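Local coordinates for protein EF0056 (Enterococcus faecalis, PDB 6ORI) that is of unknown molecular function but, as an enterococcal surface protein with immunoglobulin-like domains, probably takes part in biofilm formation, at residues S32-N37 against W68-Q73; D123-G128 against Q135-G140. All coordinates share one frame; numbering follows the deposited sequence.

Interaction 1 (S32-N37 against W68-Q73)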
loop_
_atom_site.group_PDB
_atom_site.type_symbol
_atom_site.label_atom_id
_atom_site.label_comp_id
_atom_site.label_asym_id
_atom_site.label_seq_id
_atom_site.Cartn_x
_atom_site.Cartn_y
_atom_site.Cartn_z
ATOM N N SER A 32 8.722 -6.871 8.342
ATOM C CA SER A 32 7.286 -7.014 8.165
ATOM C C SER A 32 6.582 -5.787 7.630
ATOM O O SER A 32 5.451 -5.911 7.208
ATOM C CB SER A 32 6.597 -7.499 9.441
ATOM O OG SER A 32 6.833 -6.611 10.507
ATOM N N ASP A 33 7.211 -4.621 7.593
ATOM C CA ASP A 33 6.509 -3.458 7.061
ATOM C C ASP A 33 7.476 -2.422 6.539
ATOM O O ASP A 33 8.558 -2.215 7.086
ATOM C CB ASP A 33 5.627 -2.838 8.143
ATOM C CG ASP A 33 4.417 -2.101 7.598
ATOM O OD1 ASP A 33 4.133 -2.121 6.373
ATOM O OD2 ASP A 33 3.662 -1.555 8.444
ATOM N N LEU A 34 7.056 -1.797 5.442
ATOM C CA LEU A 34 7.751 -0.652 4.870
ATOM C C LEU A 34 6.704 0.145 4.127
ATOM O O LEU A 34 6.017 -0.384 3.256
ATOM C CB LEU A 34 8.858 -1.134 3.937
ATOM C CG LEU A 34 9.745 -0.068 3.313
ATOM C CD1 LEU A 34 10.514 0.697 4.374
ATOM C CD2 LEU A 34 10.691 -0.711 2.307
ATOM N N GLN A 35 6.520 1.407 4.506
ATOM C CA GLN A 35 5.494 2.249 3.909
ATOM C C GLN A 35 6.025 3.636 3.629
ATOM O O GLN A 35 6.859 4.151 4.375
ATOM C CB GLN A 35 4.305 2.399 4.844
ATOM C CG GLN A 35 3.644 1.124 5.271
ATOM C CD GLN A 35 2.875 0.462 4.177
ATOM O OE1 GLN A 35 2.438 1.093 3.215
ATOM N NE2 GLN A 35 2.717 -0.826 4.302
ATOM N N PHE A 36 5.518 4.234 2.549
ATOM C CA PHE A 36 5.779 5.615 2.155
ATOM C C PHE A 36 4.482 6.376 2.271
ATOM O O PHE A 36 3.491 6.017 1.637
ATOM C CB PHE A 36 6.292 5.645 0.714
ATOM C CG PHE A 36 6.544 7.013 0.149
ATOM C CD1 PHE A 36 7.655 7.762 0.521
ATOM C CD2 PHE A 36 5.681 7.542 -0.773
ATOM C CE1 PHE A 36 7.871 9.012 -0.029
ATOM C CE2 PHE A 36 5.920 8.792 -1.318
ATOM C CZ PHE A 36 7.001 9.508 -0.938
ATOM N N ASN A 37 4.483 7.418 3.103
ATOM C CA ASN A 37 3.253 8.141 3.405
ATOM C C ASN A 37 3.420 9.634 3.106
ATOM O O ASN A 37 3.806 10.411 3.975
ATOM C CB ASN A 37 2.841 7.955 4.859
ATOM C CG ASN A 37 1.520 8.650 5.166
ATOM O OD1 ASN A 37 0.742 8.933 4.266
ATOM N ND2 ASN A 37 1.299 8.951 6.424
ATOM N N TRP A 68 20.814 -4.037 3.677
ATOM C CA TRP A 68 19.404 -3.747 3.479
ATOM C C TRP A 68 19.253 -2.330 2.975
ATOM O O TRP A 68 19.617 -1.372 3.655
ATOM C CB TRP A 68 18.689 -3.923 4.801
ATOM C CG TRP A 68 18.998 -5.223 5.471
ATOM C CD1 TRP A 68 19.715 -5.383 6.606
ATOM C CD2 TRP A 68 18.622 -6.541 5.037
ATOM N NE1 TRP A 68 19.815 -6.722 6.921
ATOM C CE2 TRP A 68 19.149 -7.449 5.974
ATOM C CE3 TRP A 68 17.902 -7.040 3.955
ATOM C CZ2 TRP A 68 18.984 -8.819 5.860
ATOM C CZ3 TRP A 68 17.719 -8.403 3.852
ATOM C CH2 TRP A 68 18.261 -9.278 4.800
ATOM N N GLU A 69 18.706 -2.212 1.771
ATOM C CA GLU A 69 18.577 -0.907 1.110
ATOM C C GLU A 69 17.137 -0.633 0.713
ATOM O O GLU A 69 16.509 -1.421 0.010
ATOM C CB GLU A 69 19.460 -0.860 -0.120
ATOM C CG GLU A 69 19.451 0.467 -0.841
ATOM C CD GLU A 69 20.497 0.489 -1.914
ATOM O OE1 GLU A 69 20.188 0.030 -3.038
ATOM O OE2 GLU A 69 21.635 0.898 -1.602
ATOM N N ILE A 70 16.628 0.502 1.157
ATOM C CA ILE A 70 15.296 0.939 0.797
ATOM C C ILE A 70 15.389 1.641 -0.539
ATOM O O ILE A 70 16.287 2.484 -0.743
ATOM C CB ILE A 70 14.751 1.925 1.846
ATOM C CG1 ILE A 70 14.561 1.235 3.209
ATOM C CG2 ILE A 70 13.417 2.555 1.377
ATOM C CD1 ILE A 70 14.274 2.200 4.340
ATOM N N ARG A 71 14.517 1.270 -1.460
ATOM C CA ARG A 71 14.412 1.932 -2.734
ATOM C C ARG A 71 13.053 2.572 -2.874
ATOM O O ARG A 71 12.034 2.011 -2.457
ATOM C CB ARG A 71 14.712 0.981 -3.883
ATOM C CG ARG A 71 16.217 0.674 -3.900
ATOM C CD ARG A 71 16.691 -0.051 -5.105
ATOM N NE ARG A 71 18.115 -0.329 -4.981
ATOM C CZ ARG A 71 18.796 -1.059 -5.843
ATOM N NH1 ARG A 71 18.196 -1.613 -6.886
ATOM N NH2 ARG A 71 20.080 -1.261 -5.636
ATOM N N LEU A 72 13.042 3.787 -3.420
ATOM C CA LEU A 72 11.824 4.563 -3.623
ATOM C C LEU A 72 11.776 4.922 -5.104
ATOM O O LEU A 72 12.643 5.644 -5.613
ATOM C CB LEU A 72 11.842 5.819 -2.779
ATOM C CG LEU A 72 10.671 6.764 -2.988
ATOM C CD1 LEU A 72 9.350 6.157 -2.539
ATOM C CD2 LEU A 72 10.948 8.072 -2.261
ATOM N N GLN A 73 10.790 4.373 -5.809
ATOM C CA GLN A 73 10.521 4.718 -7.200
ATOM C C GLN A 73 9.396 5.748 -7.227
ATOM O O GLN A 73 8.376 5.587 -6.529
ATOM C CB GLN A 73 10.129 3.498 -8.047
ATOM C CG GLN A 73 9.837 3.850 -9.515
ATOM C CD GLN A 73 9.686 2.631 -10.423
ATOM O OE1 GLN A 73 10.364 1.617 -10.253
ATOM N NE2 GLN A 73 8.811 2.742 -11.415
#

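Interaction 2 (D123-G128 against Q135-G140)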
loop_
_atom_site.group_PDB
_atom_site.type_symbol
_atom_site.label_atom_id
_atom_site.label_comp_id
_atom_site.label_asym_id
_atom_site.label_seq_id
_atom_site.Cartn_x
_atom_site.Cartn_y
_atom_site.Cartn_z
ATOM N N ASP A 123 24.092 4.720 8.311
ATOM C CA ASP A 123 23.615 5.929 7.632
ATOM C C ASP A 123 22.222 5.760 7.042
ATOM O O ASP A 123 21.876 6.357 6.020
ATOM C CB ASP A 123 24.616 6.358 6.565
ATOM C CG ASP A 123 25.979 6.625 7.147
ATOM O OD1 ASP A 123 26.068 7.454 8.082
ATOM O OD2 ASP A 123 26.941 5.965 6.688
ATOM N N GLY A 124 21.412 4.982 7.739
ATOM C CA GLY A 124 20.074 4.649 7.287
ATOM C C GLY A 124 18.998 5.188 8.211
ATOM O O GLY A 124 19.187 6.179 8.928
ATOM N N LEU A 125 17.820 4.563 8.181
ATOM C CA LEU A 125 16.639 5.119 8.839
ATOM C C LEU A 125 16.226 4.510 10.170
ATOM O O LEU A 125 15.793 5.226 11.053
ATOM C CB LEU A 125 15.423 5.032 7.915
ATOM C CG LEU A 125 15.593 5.668 6.533
ATOM C CD1 LEU A 125 14.275 5.687 5.786
ATOM C CD2 LEU A 125 16.163 7.065 6.596
ATOM N N PHE A 126 16.291 3.188 10.285
ATOM C CA PHE A 126 15.587 2.459 11.346
ATOM C C PHE A 126 16.535 1.696 12.267
ATOM O O PHE A 126 17.519 1.079 11.841
ATOM C CB PHE A 126 14.577 1.491 10.712
ATOM C CG PHE A 126 13.534 2.178 9.861
ATOM C CD1 PHE A 126 12.773 3.209 10.393
ATOM C CD2 PHE A 126 13.332 1.831 8.532
ATOM C CE1 PHE A 126 11.844 3.859 9.632
ATOM C CE2 PHE A 126 12.372 2.492 7.773
ATOM C CZ PHE A 126 11.646 3.497 8.339
ATOM N N ALA A 127 16.234 1.741 13.553
ATOM C CA ALA A 127 17.087 1.112 14.554
ATOM C C ALA A 127 17.071 -0.402 14.365
ATOM O O ALA A 127 16.023 -1.051 14.463
ATOM C CB ALA A 127 16.638 1.504 15.946
ATOM N N GLY A 128 18.235 -0.981 14.079
ATOM C CA GLY A 128 18.321 -2.398 13.789
ATOM C C GLY A 128 17.926 -3.290 14.953
ATOM O O GLY A 128 17.366 -4.357 14.754
ATOM N N GLN A 135 8.437 1.841 13.413
ATOM C CA GLN A 135 9.364 2.967 13.426
ATOM C C GLN A 135 8.979 4.004 12.391
ATOM O O GLN A 135 8.495 3.676 11.325
ATOM C CB GLN A 135 10.800 2.479 13.182
ATOM C CG GLN A 135 11.267 1.408 14.156
ATOM C CD GLN A 135 12.746 1.211 14.101
ATOM O OE1 GLN A 135 13.494 2.171 14.004
ATOM N NE2 GLN A 135 13.173 -0.027 14.170
ATOM N N THR A 136 9.232 5.275 12.710
ATOM C CA THR A 136 8.987 6.394 11.794
ATOM C C THR A 136 10.266 7.143 11.499
ATOM O O THR A 136 11.013 7.508 12.422
ATOM C CB THR A 136 7.967 7.374 12.375
ATOM O OG1 THR A 136 6.736 6.675 12.574
ATOM C CG2 THR A 136 7.732 8.577 11.452
ATOM N N ALA A 137 10.483 7.370 10.208
ATOM C CA ALA A 137 11.506 8.284 9.715
ATOM C C ALA A 137 10.743 9.538 9.338
ATOM O O ALA A 137 10.044 9.539 8.321
ATOM C CB ALA A 137 12.218 7.693 8.503
ATOM N N PRO A 138 10.815 10.591 10.177
ATOM C CA PRO A 138 9.978 11.779 9.992
ATOM C C PRO A 138 10.584 12.850 9.077
ATOM O O PRO A 138 11.759 12.765 8.693
ATOM C CB PRO A 138 9.861 12.299 11.419
ATOM C CG PRO A 138 11.201 12.027 11.996
ATOM C CD PRO A 138 11.586 10.683 11.428
ATOM N N ASN A 139 9.782 13.844 8.717
ATOM C CA ASN A 139 10.274 15.081 8.102
ATOM C C ASN A 139 10.875 14.829 6.733
ATOM O O ASN A 139 11.858 15.454 6.326
ATOM C CB ASN A 139 11.259 15.814 9.025
ATOM C CG ASN A 139 10.635 16.155 10.333
ATOM O OD1 ASN A 139 9.509 16.635 10.380
ATOM N ND2 ASN A 139 11.342 15.878 11.405
ATOM N N GLY A 140 10.297 13.898 6.007
ATOM C CA GLY A 140 10.692 13.677 4.629
ATOM C C GLY A 140 10.235 14.815 3.757
ATOM O O GLY A 140 9.141 15.326 3.922
#

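Interaction 1 (S32-N37 against W68-Q73)
A chi1 near 180° in both F36 (177°) and L72 (175°) swings the ring and the isobutyl group away from their own backbone nitrogens and toward each other, so that the two side chains cross at about a right angle between facing strands. L72 CD1 comes down over one face of the F36 ring as a CH-pi contact, 4.0 Å from the ring centroid and 15° off the normal, displaced toward the rim. The other methyl of the same leucine, L72 CD2, touches F36 CE1 at 3.9 Å. Two residues earlier on each strand, L34 and I70 meet through their outermost methyls: L34 CD1 lies 4.0 Å from I70 CD1.

This is consistent with the packing of opposite layers in an immunoglobulin-like beta sandwich. The strand at 32-37 pairs with strand 50-59, whereas 68-73 runs between strands 113-117 and 166-173, and the CA atoms of L34 and I70 stand 8.7 Å apart, a spacing filled by apolar side chains. F53 and Y167 extend the aromatic cluster around F36, the latter edge-to-face.

R71, whose CB points away from 32-37, reaches back along its own strand to E69 and grips a single oxygen side-on: E69 OE1 lies 2.9 Å from R71 NE, with R71 NH2 donating to the same atom. That oxygen lies close to the guanidinium plane, and further salt bridges to E21 and D178 hold this buried arginine among three carboxylates, which probably favours its positive charge. On the strand at 32-37, Q35 NE2 donates to the syn lone pair of D33 OD1 at 2.8 Å, while D33 OD2 is hydrogen-bonded to T247 of strand 239-248.

Interaction 2 (D123-G128 against Q135-G140)
F126 lays its ring alongside the aliphatic part of Q135, the two side chains sliding past each other in opposite directions with ring and amide planes 78° apart. The ring comes nearest to Q135 obliquely, F126 CD1 lying 3.5 Å from Q135 CB. Farther out, the ring presents its edge to the strand backbone, where F126 CE1 lies 3.8 Å from A137 N. One face of the same ring is covered from within the loop by L125 CB. A137 CB then receives two apolar neighbours, F126 CE1 and L125 CD1, each 4.0 Å away.

Beyond CG the Q135 chain is extended, which carries its amide to the backbone of A127, where it pairs twice with one residue. A127 N donates to Q135 OE1 at 2.8 Å, in the carbonyl plane and on a lone pair, and Q135 NE2 returns a bond of 3.0 Å to A127 O. The segment 123-128 belongs to the loop between strands 113-117 and 135-144, and it folds back over the start of the strand that follows. Backbone bonds from F126 to Y118 and R120 tie it to the incoming chain as well.

A primary amide can both donate and accept, so one glutamine serves the N-H and the C=O of a single loop residue; the paired bonds fix the rotation of the buried amide about its last torsion.

How the interactions relate
Both contacts are buried, but interaction 1 lies nearer the middle of the chain, with its centre about 11 Å from the chain's centre against about 19 Å for interaction 2. The first joins two strands entirely through hydrocarbon and aromatic surface; the second fastens a loop to a strand, and adds two amide-to-backbone hydrogen bonds. The two meet in one apolar cluster within the hydrophobic interior, for I70 CD1 of 68-73 packs against L125 CD1 at 3.8 Å and F126 CE2 at 3.9 Å. Strand 50-59 pairs with both 31-38 and 135-144, so the two contacts also share a sheet.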